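Local coordinates for acetylglutamate kinase (Streptococcus mutans, PDB 3L86), which probably catalyses the ATP-dependent phosphorylation of N-acetyl-L-glutamate, the second step of arginine biosynthesis from glutamate, at residues D37-I43 with G66-V72; H139-D144 with D156-N161; I210-K216 with V264-L270. All coordinates share one frame; numbering follows the deposited sequence.

Along the chain the three contacts come in series, 1, 2, 3. Interactions 1 and 3 belong to the same central mixed sheet. Strands 38-43 and 208-212 are neighbours in it, so strands 68-73, 38-43, 208-212 and 263-267 run side by side and parallel. The two contacts touch, with centres about 14 Å apart, and Ile41 packs on Leu270. Interaction 2 is a two-stranded antiparallel pair, its centre about 19 Å from that of interaction 1 and 25 Å from that of interaction 3. The side chain of Asp156 there comes within about 10 Å of N-acetyl-L-glutamate. Lys42 of interaction 1 and Thr213, Asn214 and Val215 of interaction 3 all belong to the ADP pocket, so the central sheet brings both contacts to the nucleotide.

Interaction 1: D37-I43 with G66-V72; sequences DIIVIKI and GKQLVIV
Ile39 and Ile41 lean over the neighbouring strand on the face that also carries Leu69 and Ile71. The CD1 methyl of Ile41 meets Leu69 CG at 4.0 Å, the two side chains crossing at a slant. At the far end Ile43 reaches across in the same way, and its CD1 lies 3.6 Å from Ile71 CG2. In Ile39, CG1 stands beside the backbone N (chi1 -59°). This carries Ile39 CD1 back to Lys67 CD, 3.4 Å away and closer than usual. Helix 53-64 covers this face, with Ile59 against Ile41 and Leu69.

The other face holds Ile38, Val40 and Lys42 beside Gln68, Val70 and Val72. The side chain of Gln68 crosses that of Ile38 at a slant, with Gln68 NE2 3.7 Å from Ile38 CG1. Lys42 rests its CG on Val72 CG1 at 4.1 Å, then bends away. Its NZ ends near Lys249 and ADP, and both lysines are predicted transition-state stabilisers.

Six backbone hydrogen bonds join the strands, from Gln68 N to Asp37 O through to Ile43 N to Val72 O. The pairing is parallel, and with helix 53-64 it forms a beta-alpha-beta unit of the amino acid kinase fold.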
loop_
_atom_site.group_PDB
_atom_site.type_symbol
_atom_site.label_atom_id
_atom_site.label_comp_id
_atom_site.label_asym_id
_atom_site.label_seq_id
_atom_site.Cartn_x
_atom_site.Cartn_y
_atom_site.Cartn_z
ATOM N N ASP A 37 5.289 13.097 13.897
ATOM C CA ASP A 37 4.405 13.826 13.014
ATOM C C ASP A 37 4.605 13.352 11.565
ATOM O O ASP A 37 4.839 14.133 10.707
ATOM C CB ASP A 37 4.624 15.350 13.158
ATOM C CG ASP A 37 3.372 16.171 12.959
ATOM O OD1 ASP A 37 2.291 15.722 13.135
ATOM O OD2 ASP A 37 3.472 17.289 12.588
ATOM N N ILE A 38 4.508 12.040 11.360
ATOM C CA ILE A 38 4.623 11.316 10.093
ATOM C C ILE A 38 3.507 10.255 10.078
ATOM O O ILE A 38 3.440 9.417 11.019
ATOM C CB ILE A 38 5.973 10.554 9.956
ATOM C CG1 ILE A 38 7.122 11.550 9.790
ATOM C CG2 ILE A 38 5.964 9.670 8.722
ATOM C CD1 ILE A 38 8.496 10.907 9.435
ATOM N N ILE A 39 2.665 10.291 9.032
ATOM C CA ILE A 39 1.694 9.215 8.741
ATOM C C ILE A 39 1.826 8.673 7.288
ATOM O O ILE A 39 1.896 9.445 6.307
ATOM C CB ILE A 39 0.257 9.732 8.938
ATOM C CG1 ILE A 39 0.059 10.233 10.386
ATOM C CG2 ILE A 39 -0.806 8.678 8.522
ATOM C CD1 ILE A 39 -1.300 11.009 10.521
ATOM N N VAL A 40 1.924 7.344 7.173
ATOM C CA VAL A 40 1.866 6.666 5.868
ATOM C C VAL A 40 0.411 6.206 5.594
ATOM O O VAL A 40 -0.208 5.559 6.448
ATOM C CB VAL A 40 2.876 5.480 5.803
ATOM C CG1 VAL A 40 2.745 4.651 4.466
ATOM C CG2 VAL A 40 4.356 6.048 5.992
ATOM N N ILE A 41 -0.135 6.611 4.443
ATOM C CA ILE A 41 -1.477 6.179 3.971
ATOM C C ILE A 41 -1.353 5.267 2.744
ATOM O O ILE A 41 -0.920 5.711 1.677
ATOM C CB ILE A 41 -2.337 7.379 3.618
ATOM C CG1 ILE A 41 -2.461 8.273 4.877
ATOM C CG2 ILE A 41 -3.769 6.968 3.090
ATOM C CD1 ILE A 41 -2.388 9.753 4.614
ATOM N N LYS A 42 -1.774 4.008 2.887
ATOM C CA LYS A 42 -1.817 3.075 1.756
ATOM C C LYS A 42 -3.268 2.998 1.231
ATOM O O LYS A 42 -4.227 2.823 1.993
ATOM C CB LYS A 42 -1.326 1.711 2.256
ATOM C CG LYS A 42 -1.012 0.623 1.202
ATOM C CD LYS A 42 -2.200 0.202 0.341
ATOM C CE LYS A 42 -3.218 -0.714 1.005
ATOM N NZ LYS A 42 -3.688 -1.644 -0.156
ATOM N N ILE A 43 -3.448 3.162 -0.065
ATOM C CA ILE A 43 -4.805 3.251 -0.664
ATOM C C ILE A 43 -4.991 2.054 -1.629
ATOM O O ILE A 43 -4.188 1.905 -2.602
ATOM C CB ILE A 43 -5.035 4.673 -1.388
ATOM C CG1 ILE A 43 -4.815 5.831 -0.436
ATOM C CG2 ILE A 43 -6.498 4.837 -1.948
ATOM C CD1 ILE A 43 -4.472 7.175 -1.116
ATOM N N GLY A 66 1.121 20.948 9.044
ATOM C CA GLY A 66 2.516 20.611 9.169
ATOM C C GLY A 66 2.824 19.114 9.239
ATOM O O GLY A 66 3.975 18.755 9.465
ATOM N N LYS A 67 1.855 18.245 9.148
ATOM C CA LYS A 67 2.100 16.822 9.184
ATOM C C LYS A 67 2.886 16.326 7.934
ATOM O O LYS A 67 2.710 16.858 6.882
ATOM C CB LYS A 67 0.786 16.095 9.375
ATOM C CG LYS A 67 0.892 14.726 9.939
ATOM C CD LYS A 67 -0.327 14.250 10.659
ATOM C CE LYS A 67 -0.558 14.814 12.030
ATOM N NZ LYS A 67 0.392 14.493 12.984
ATOM N N GLN A 68 3.773 15.358 8.072
ATOM C CA GLN A 68 4.458 14.833 6.866
ATOM C C GLN A 68 3.752 13.563 6.406
ATOM O O GLN A 68 3.604 12.622 7.203
ATOM C CB GLN A 68 5.936 14.510 7.199
ATOM C CG GLN A 68 6.706 15.772 7.774
ATOM C CD GLN A 68 7.987 15.320 8.477
ATOM O OE1 GLN A 68 8.964 15.008 7.818
ATOM N NE2 GLN A 68 7.949 15.196 9.808
ATOM N N LEU A 69 3.352 13.528 5.136
ATOM C CA LEU A 69 2.467 12.464 4.656
ATOM C C LEU A 69 3.146 11.749 3.479
ATOM O O LEU A 69 3.747 12.413 2.622
ATOM C CB LEU A 69 1.106 13.056 4.223
ATOM C CG LEU A 69 -0.179 13.065 5.072
ATOM C CD1 LEU A 69 -0.078 12.910 6.582
ATOM C CD2 LEU A 69 -1.249 14.123 4.674
ATOM N N VAL A 70 3.072 10.408 3.453
ATOM C CA VAL A 70 3.556 9.636 2.278
ATOM C C VAL A 70 2.414 8.719 1.874
ATOM O O VAL A 70 1.824 8.098 2.755
ATOM C CB VAL A 70 4.830 8.778 2.608
ATOM C CG1 VAL A 70 5.199 7.889 1.432
ATOM C CG2 VAL A 70 6.059 9.711 2.991
ATOM N N ILE A 71 2.074 8.667 0.574
ATOM C CA ILE A 71 1.008 7.822 0.037
ATOM C C ILE A 71 1.579 6.666 -0.842
ATOM O O ILE A 71 2.431 6.887 -1.747
ATOM C CB ILE A 71 -0.057 8.644 -0.773
ATOM C CG1 ILE A 71 -0.940 9.499 0.158
ATOM C CG2 ILE A 71 -0.981 7.714 -1.719
ATOM C CD1 ILE A 71 -1.805 10.552 -0.608
ATOM N N VAL A 72 1.157 5.436 -0.518
ATOM C CA VAL A 72 1.446 4.194 -1.260
ATOM C C VAL A 72 0.058 3.719 -1.752
ATOM O O VAL A 72 -0.947 3.991 -1.096
ATOM C CB VAL A 72 2.101 3.122 -0.340
ATOM C CG1 VAL A 72 2.208 1.712 -1.029
ATOM C CG2 VAL A 72 3.507 3.667 0.227
#

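Interaction 2: H139-D144 with D156-N161; sequences HVVAAD and DVTHIN
Val141 and Ile160 run alongside each other in the same direction, on the closely packed side of this antiparallel pair. Val141 CG2 meets Ile160 CD1 at 4.1 Å. The other branch of Val141, CG1, stands anti to the backbone N (chi1 -173°) and reaches Val157 CG2 at 4.3 Å. Val140 extends the apolar patch, its CG1 lying against CG2 of Ile160.

The opposite face is looser and more polar, and Thr158 and His159 are exposed to solvent here. Ala142 and His159 share it, but the imidazole leads away from the partner strand. Asp144 and Asp156 also turn their carboxylates outward. Thr158 fills part of this side: its CG2 touches Asp144 CB at 3.9 Å, and its OG1 lies 3.4 Å from Ala142 CB.

A classic beta bulge interrupts the pairing. Thr158 and His159 both stand opposite Ala142, and the register shifts by one residue. Ala142 O accepts from Thr158 N at 2.7 Å and from His159 N at 3.2 Å. Both donors come from the same face of the carbonyl plane, and that of His159 is 46° out of it. Beyond the bulge, Asp144 and Asp156 exchange two backbone hydrogen bonds. At the other end Asn161 N donates to Val140 O.

Asn161 is the N-cap of helix 162-170, whose Ile165 packs on Val140 and Ile160. Helix 193-203 covers the valine side through Leu196. The backbone of Tyr182, in strand 174-182, bonds to Val141 and Ala143.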
loop_
_atom_site.group_PDB
_atom_site.type_symbol
_atom_site.label_atom_id
_atom_site.label_comp_id
_atom_site.label_asym_id
_atom_site.label_seq_id
_atom_site.Cartn_x
_atom_site.Cartn_y
_atom_site.Cartn_z
ATOM N N HIS A 139 15.138 4.844 -7.804
ATOM C CA HIS A 139 16.043 5.339 -6.793
ATOM C C HIS A 139 15.463 5.270 -5.379
ATOM O O HIS A 139 16.120 5.730 -4.450
ATOM C CB HIS A 139 16.471 6.773 -7.062
ATOM C CG HIS A 139 17.030 6.964 -8.436
ATOM N ND1 HIS A 139 16.420 7.765 -9.382
ATOM C CD2 HIS A 139 18.114 6.424 -9.036
ATOM C CE1 HIS A 139 17.126 7.747 -10.495
ATOM N NE2 HIS A 139 18.149 6.924 -10.320
ATOM N N VAL A 140 14.248 4.748 -5.217
ATOM C CA VAL A 140 13.687 4.657 -3.852
ATOM C C VAL A 140 13.471 3.226 -3.385
ATOM O O VAL A 140 13.841 2.878 -2.250
ATOM C CB VAL A 140 12.355 5.466 -3.725
ATOM C CG1 VAL A 140 11.595 5.067 -2.457
ATOM C CG2 VAL A 140 12.675 6.976 -3.744
ATOM N N VAL A 141 12.854 2.395 -4.241
ATOM C CA VAL A 141 12.477 1.028 -3.800
ATOM C C VAL A 141 13.373 -0.048 -4.446
ATOM O O VAL A 141 13.291 -0.296 -5.650
ATOM C CB VAL A 141 10.985 0.664 -4.163
ATOM C CG1 VAL A 141 10.619 -0.726 -3.508
ATOM C CG2 VAL A 141 10.063 1.776 -3.679
ATOM N N ALA A 142 14.207 -0.685 -3.637
ATOM C CA ALA A 142 14.934 -1.896 -4.046
ATOM C C ALA A 142 14.193 -3.121 -3.608
ATOM O O ALA A 142 13.635 -3.134 -2.487
ATOM C CB ALA A 142 16.307 -1.876 -3.402
ATOM N N ALA A 143 14.223 -4.164 -4.468
ATOM C CA ALA A 143 13.562 -5.460 -4.258
ATOM C C ALA A 143 14.358 -6.668 -4.796
ATOM O O ALA A 143 15.325 -6.489 -5.525
ATOM C CB ALA A 143 12.165 -5.446 -4.939
ATOM N N ASP A 144 13.944 -7.889 -4.434
ATOM C CA ASP A 144 14.454 -9.129 -5.053
ATOM C C ASP A 144 13.255 -10.083 -5.316
ATOM O O ASP A 144 12.178 -9.825 -4.824
ATOM C CB ASP A 144 15.437 -9.831 -4.105
ATOM C CG ASP A 144 16.473 -10.668 -4.845
ATOM O OD1 ASP A 144 16.292 -11.023 -6.066
ATOM O OD2 ASP A 144 17.516 -10.920 -4.212
ATOM N N ASP A 156 10.000 -8.884 -3.199
ATOM C CA ASP A 156 9.934 -8.620 -1.751
ATOM C C ASP A 156 10.854 -7.387 -1.555
ATOM O O ASP A 156 11.975 -7.447 -2.023
ATOM C CB ASP A 156 10.629 -9.819 -1.075
ATOM C CG ASP A 156 10.346 -9.959 0.428
ATOM O OD1 ASP A 156 9.397 -9.353 1.001
ATOM O OD2 ASP A 156 11.120 -10.753 1.041
ATOM N N VAL A 157 10.406 -6.318 -0.882
ATOM C CA VAL A 157 11.247 -5.126 -0.662
ATOM C C VAL A 157 12.592 -5.424 0.027
ATOM O O VAL A 157 12.617 -6.067 1.066
ATOM C CB VAL A 157 10.463 -3.977 0.114
ATOM C CG1 VAL A 157 11.371 -2.719 0.262
ATOM C CG2 VAL A 157 9.160 -3.584 -0.677
ATOM N N THR A 158 13.719 -4.991 -0.540
ATOM C CA THR A 158 14.983 -5.199 0.185
ATOM C C THR A 158 15.516 -3.913 0.840
ATOM O O THR A 158 16.237 -3.984 1.835
ATOM C CB THR A 158 16.125 -5.761 -0.762
ATOM O OG1 THR A 158 16.241 -4.873 -1.863
ATOM C CG2 THR A 158 15.814 -7.181 -1.264
ATOM N N HIS A 159 15.191 -2.733 0.305
ATOM C CA HIS A 159 15.653 -1.492 0.985
ATOM C C HIS A 159 14.842 -0.329 0.482
ATOM O O HIS A 159 14.477 -0.287 -0.713
ATOM C CB HIS A 159 17.186 -1.226 0.744
ATOM C CG HIS A 159 17.743 -0.026 1.472
ATOM N ND1 HIS A 159 18.147 1.124 0.821
ATOM C CD2 HIS A 159 17.976 0.192 2.785
ATOM C CE1 HIS A 159 18.579 2.000 1.710
ATOM N NE2 HIS A 159 18.496 1.458 2.903
ATOM N N ILE A 160 14.555 0.600 1.401
ATOM C CA ILE A 160 13.993 1.906 1.052
ATOM C C ILE A 160 15.058 3.048 1.215
ATOM O O ILE A 160 15.589 3.244 2.314
ATOM C CB ILE A 160 12.751 2.200 1.884
ATOM C CG1 ILE A 160 11.641 1.125 1.659
ATOM C CG2 ILE A 160 12.163 3.549 1.468
ATOM C CD1 ILE A 160 11.061 1.211 0.212
ATOM N N ASN A 161 15.386 3.756 0.130
ATOM C CA ASN A 161 16.275 4.956 0.198
ATOM C C ASN A 161 15.485 6.191 0.682
ATOM O O ASN A 161 14.701 6.765 -0.075
ATOM C CB ASN A 161 16.956 5.224 -1.168
ATOM C CG ASN A 161 18.034 6.307 -1.090
ATOM O OD1 ASN A 161 17.959 7.185 -0.264
ATOM N ND2 ASN A 161 19.084 6.181 -1.897
#

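Interaction 3: I210-K216 with V264-L270; sequences ILMTNVK and VLIGDNL. With ADP (adenosine-5'-diphosphate), chain B.
Leu211 and Ile266 sit side by side on neighbouring parallel strands of the amino acid kinase sheet. The loop after strand 208-212 carries on into the ADP pocket.

Backbone bonds tie the strands together. Leu211 N donates to Leu265 O at 2.8 Å. Thr213 N donates to Gly267 O just past the end of the strand.

Apolar contacts fill both faces. Leu211 CD1 touches Val264 CG1 (3.8 Å) and Ile266 CG1 (4.0 Å). On the other face Ile210 crosses Leu270 at about a right angle, with CD1 3.9 Å from Leu270 CD2. Met212 bends at its last torsion (chi3 74°), and SD settles over the backbone of Asn269, 3.8 Å from its CA. Phe55 of helix 53-64 touches both Met212 and Leu270.

Charge and water link the two loops. Lys216 NZ forms a salt bridge with Asp268 OD2 at 2.8 Å, on the syn side of the carboxylate. The other oxygen, OD1, takes an almost straight bond from Asn269 ND2, so both carboxylate oxygens are gripped. Asn269 OD1 in turn accepts from the backbone N of Leu271 and of Thr272. One water bridges Thr213 O and Asp268 O. A second joins Lys216 O to Asp268 N.

The nucleotide is met by three consecutive residues. Val215 CG1 touches the adenine at C2, 3.9 Å away. Asn214 OD1 takes a weak hydrogen bond from the ribose O3'. Thr213 OG1, anti to the backbone N (chi1 178°), donates to the beta-phosphate oxygen O2B at 2.7 Å.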
loop_
_atom_site.group_PDB
_atom_site.type_symbol
_atom_site.label_atom_id
_atom_site.label_comp_id
_atom_site.label_asym_id
_atom_site.label_seq_id
_atom_site.Cartn_x
_atom_site.Cartn_y
_atom_site.Cartn_z
ATOM N N ILE A 210 -2.126 3.651 7.845
ATOM C CA ILE A 210 -3.544 3.421 7.539
ATOM C C ILE A 210 -3.572 2.525 6.304
ATOM O O ILE A 210 -3.003 2.872 5.255
ATOM C CB ILE A 210 -4.294 4.799 7.322
ATOM C CG1 ILE A 210 -4.168 5.652 8.600
ATOM C CG2 ILE A 210 -5.755 4.579 6.963
ATOM C CD1 ILE A 210 -4.686 7.151 8.509
ATOM N N LEU A 211 -4.176 1.345 6.424
ATOM C CA LEU A 211 -4.372 0.477 5.284
ATOM C C LEU A 211 -5.843 0.615 4.806
ATOM O O LEU A 211 -6.766 -0.087 5.297
ATOM C CB LEU A 211 -4.025 -1.015 5.653
ATOM C CG LEU A 211 -2.548 -1.281 6.043
ATOM C CD1 LEU A 211 -2.352 -2.620 6.766
ATOM C CD2 LEU A 211 -1.562 -1.211 4.864
ATOM N N MET A 212 -6.064 1.520 3.853
ATOM C CA MET A 212 -7.433 1.885 3.479
ATOM C C MET A 212 -7.897 0.990 2.321
ATOM O O MET A 212 -7.150 0.803 1.345
ATOM C CB MET A 212 -7.489 3.380 3.056
ATOM C CG MET A 212 -8.838 4.049 3.394
ATOM S SD MET A 212 -8.952 5.844 3.010
ATOM C CE MET A 212 -9.067 5.719 1.240
ATOM N N THR A 213 -9.102 0.425 2.458
ATOM C CA THR A 213 -9.529 -0.655 1.612
ATOM C C THR A 213 -11.060 -0.529 1.402
ATOM O O THR A 213 -11.649 0.571 1.642
ATOM C CB THR A 213 -9.132 -2.053 2.227
ATOM O OG1 THR A 213 -9.619 -3.123 1.395
ATOM C CG2 THR A 213 -9.638 -2.249 3.673
ATOM N N ASN A 214 -11.710 -1.603 0.940
ATOM C CA ASN A 214 -13.128 -1.488 0.602
ATOM C C ASN A 214 -14.043 -2.376 1.498
ATOM O O ASN A 214 -15.111 -2.878 1.063
ATOM C CB ASN A 214 -13.352 -1.691 -0.922
ATOM C CG ASN A 214 -13.077 -3.106 -1.382
ATOM O OD1 ASN A 214 -12.294 -3.831 -0.753
ATOM N ND2 ASN A 214 -13.812 -3.561 -2.410
ATOM N N VAL A 215 -13.600 -2.569 2.740
ATOM C CA VAL A 215 -14.376 -3.219 3.791
ATOM C C VAL A 215 -14.195 -2.355 5.023
ATOM O O VAL A 215 -13.173 -1.638 5.149
ATOM C CB VAL A 215 -13.962 -4.719 3.989
ATOM C CG1 VAL A 215 -12.451 -4.849 4.344
ATOM C CG2 VAL A 215 -14.806 -5.341 5.027
ATOM N N LYS A 216 -15.171 -2.398 5.949
ATOM C CA LYS A 216 -15.128 -1.540 7.145
ATOM C C LYS A 216 -14.177 -1.914 8.284
ATOM O O LYS A 216 -13.929 -1.092 9.207
ATOM C CB LYS A 216 -16.550 -1.271 7.665
ATOM C CG LYS A 216 -17.321 -0.469 6.599
ATOM C CD LYS A 216 -18.628 0.157 7.107
ATOM C CE LYS A 216 -19.306 1.008 5.987
ATOM N NZ LYS A 216 -18.774 2.417 5.815
ATOM N N VAL A 264 -1.610 0.643 13.676
ATOM C CA VAL A 264 -2.094 0.441 12.300
ATOM C C VAL A 264 -3.672 0.436 12.261
ATOM O O VAL A 264 -4.312 -0.163 13.130
ATOM C CB VAL A 264 -1.532 -0.895 11.698
ATOM C CG1 VAL A 264 -2.067 -1.122 10.253
ATOM C CG2 VAL A 264 -0.032 -0.894 11.673
ATOM N N LEU A 265 -4.288 1.118 11.289
ATOM C CA LEU A 265 -5.748 1.084 11.092
ATOM C C LEU A 265 -6.108 0.382 9.778
ATOM O O LEU A 265 -5.547 0.702 8.724
ATOM C CB LEU A 265 -6.289 2.513 11.084
ATOM C CG LEU A 265 -7.790 2.726 10.821
ATOM C CD1 LEU A 265 -8.571 2.176 12.069
ATOM C CD2 LEU A 265 -8.085 4.207 10.619
ATOM N N ILE A 266 -6.985 -0.621 9.846
ATOM C CA ILE A 266 -7.617 -1.247 8.679
ATOM C C ILE A 266 -9.147 -0.863 8.624
ATOM O O ILE A 266 -9.913 -1.141 9.581
ATOM C CB ILE A 266 -7.427 -2.800 8.728
ATOM C CG1 ILE A 266 -5.929 -3.140 8.590
ATOM C CG2 ILE A 266 -8.248 -3.536 7.613
ATOM C CD1 ILE A 266 -5.590 -4.637 8.774
ATOM N N GLY A 267 -9.575 -0.222 7.530
ATOM C CA GLY A 267 -11.007 0.202 7.324
ATOM C C GLY A 267 -11.194 0.946 5.975
ATOM O O GLY A 267 -10.303 0.967 5.116
ATOM N N ASP A 268 -12.359 1.534 5.767
ATOM C CA ASP A 268 -12.665 2.161 4.485
ATOM C C ASP A 268 -12.475 3.691 4.511
ATOM O O ASP A 268 -12.917 4.388 3.594
ATOM C CB ASP A 268 -14.077 1.769 3.982
ATOM C CG ASP A 268 -15.242 2.503 4.706
ATOM O OD1 ASP A 268 -14.989 3.259 5.651
ATOM O OD2 ASP A 268 -16.446 2.326 4.304
ATOM N N ASN A 269 -11.851 4.203 5.564
ATOM C CA ASN A 269 -11.659 5.672 5.718
ATOM C C ASN A 269 -10.398 5.968 6.546
ATOM O O ASN A 269 -9.729 5.046 7.012
ATOM C CB ASN A 269 -12.893 6.380 6.345
ATOM C CG ASN A 269 -13.173 5.958 7.813
ATOM O OD1 ASN A 269 -12.756 6.634 8.780
ATOM N ND2 ASN A 269 -13.928 4.848 7.977
ATOM N N LEU A 270 -10.114 7.235 6.788
ATOM C CA LEU A 270 -8.874 7.610 7.517
ATOM C C LEU A 270 -8.941 7.550 9.039
ATOM O O LEU A 270 -7.879 7.695 9.689
ATOM C CB LEU A 270 -8.457 9.059 7.121
ATOM C CG LEU A 270 -8.026 9.248 5.663
ATOM C CD1 LEU A 270 -7.940 10.750 5.244
ATOM C CD2 LEU A 270 -6.705 8.484 5.388
HETATM P PB ADP B . -7.262 -3.977 -1.423
HETATM O O1B ADP B . -5.883 -4.456 -1.070
HETATM O O2B ADP B . -7.789 -2.821 -0.561
HETATM O O3B ADP B . -7.364 -3.645 -2.870
HETATM P PA ADP B . -8.101 -6.831 -1.216
HETATM O O1A ADP B . -9.249 -7.501 -1.960
HETATM O O2A ADP B . -6.707 -7.207 -1.633
HETATM O O3A ADP B . -8.315 -5.192 -1.188
HETATM O "O5'" ADP B . -8.361 -7.211 0.333
HETATM C "C5'" ADP B . -9.622 -6.836 0.943
HETATM C "C4'" ADP B . -10.594 -8.052 0.874
HETATM O "O4'" ADP B . -10.216 -9.156 1.723
HETATM C "C3'" ADP B . -12.034 -7.733 1.303
HETATM O "O3'" ADP B . -12.691 -7.104 0.208
HETATM C "C2'" ADP B . -12.635 -9.113 1.544
HETATM O "O2'" ADP B . -13.168 -9.547 0.298
HETATM C "C1'" ADP B . -11.418 -10.001 1.794
HETATM N N9 ADP B . -11.475 -10.617 3.146
HETATM C C8 ADP B . -11.158 -11.921 3.387
HETATM N N7 ADP B . -11.265 -12.179 4.717
HETATM C C5 ADP B . -11.684 -11.037 5.315
HETATM C C6 ADP B . -12.037 -10.623 6.670
HETATM N N6 ADP B . -11.893 -11.480 7.716
HETATM N N1 ADP B . -12.412 -9.332 6.889
HETATM C C2 ADP B . -12.524 -8.461 5.899
HETATM N N3 ADP B . -12.228 -8.766 4.635
HETATM C C4 ADP B . -11.825 -10.022 4.279
HETATM O O HOH W 1 -12.719 3.124 0.891
HETATM O O HOH W 2 -13.896 1.454 8.325
#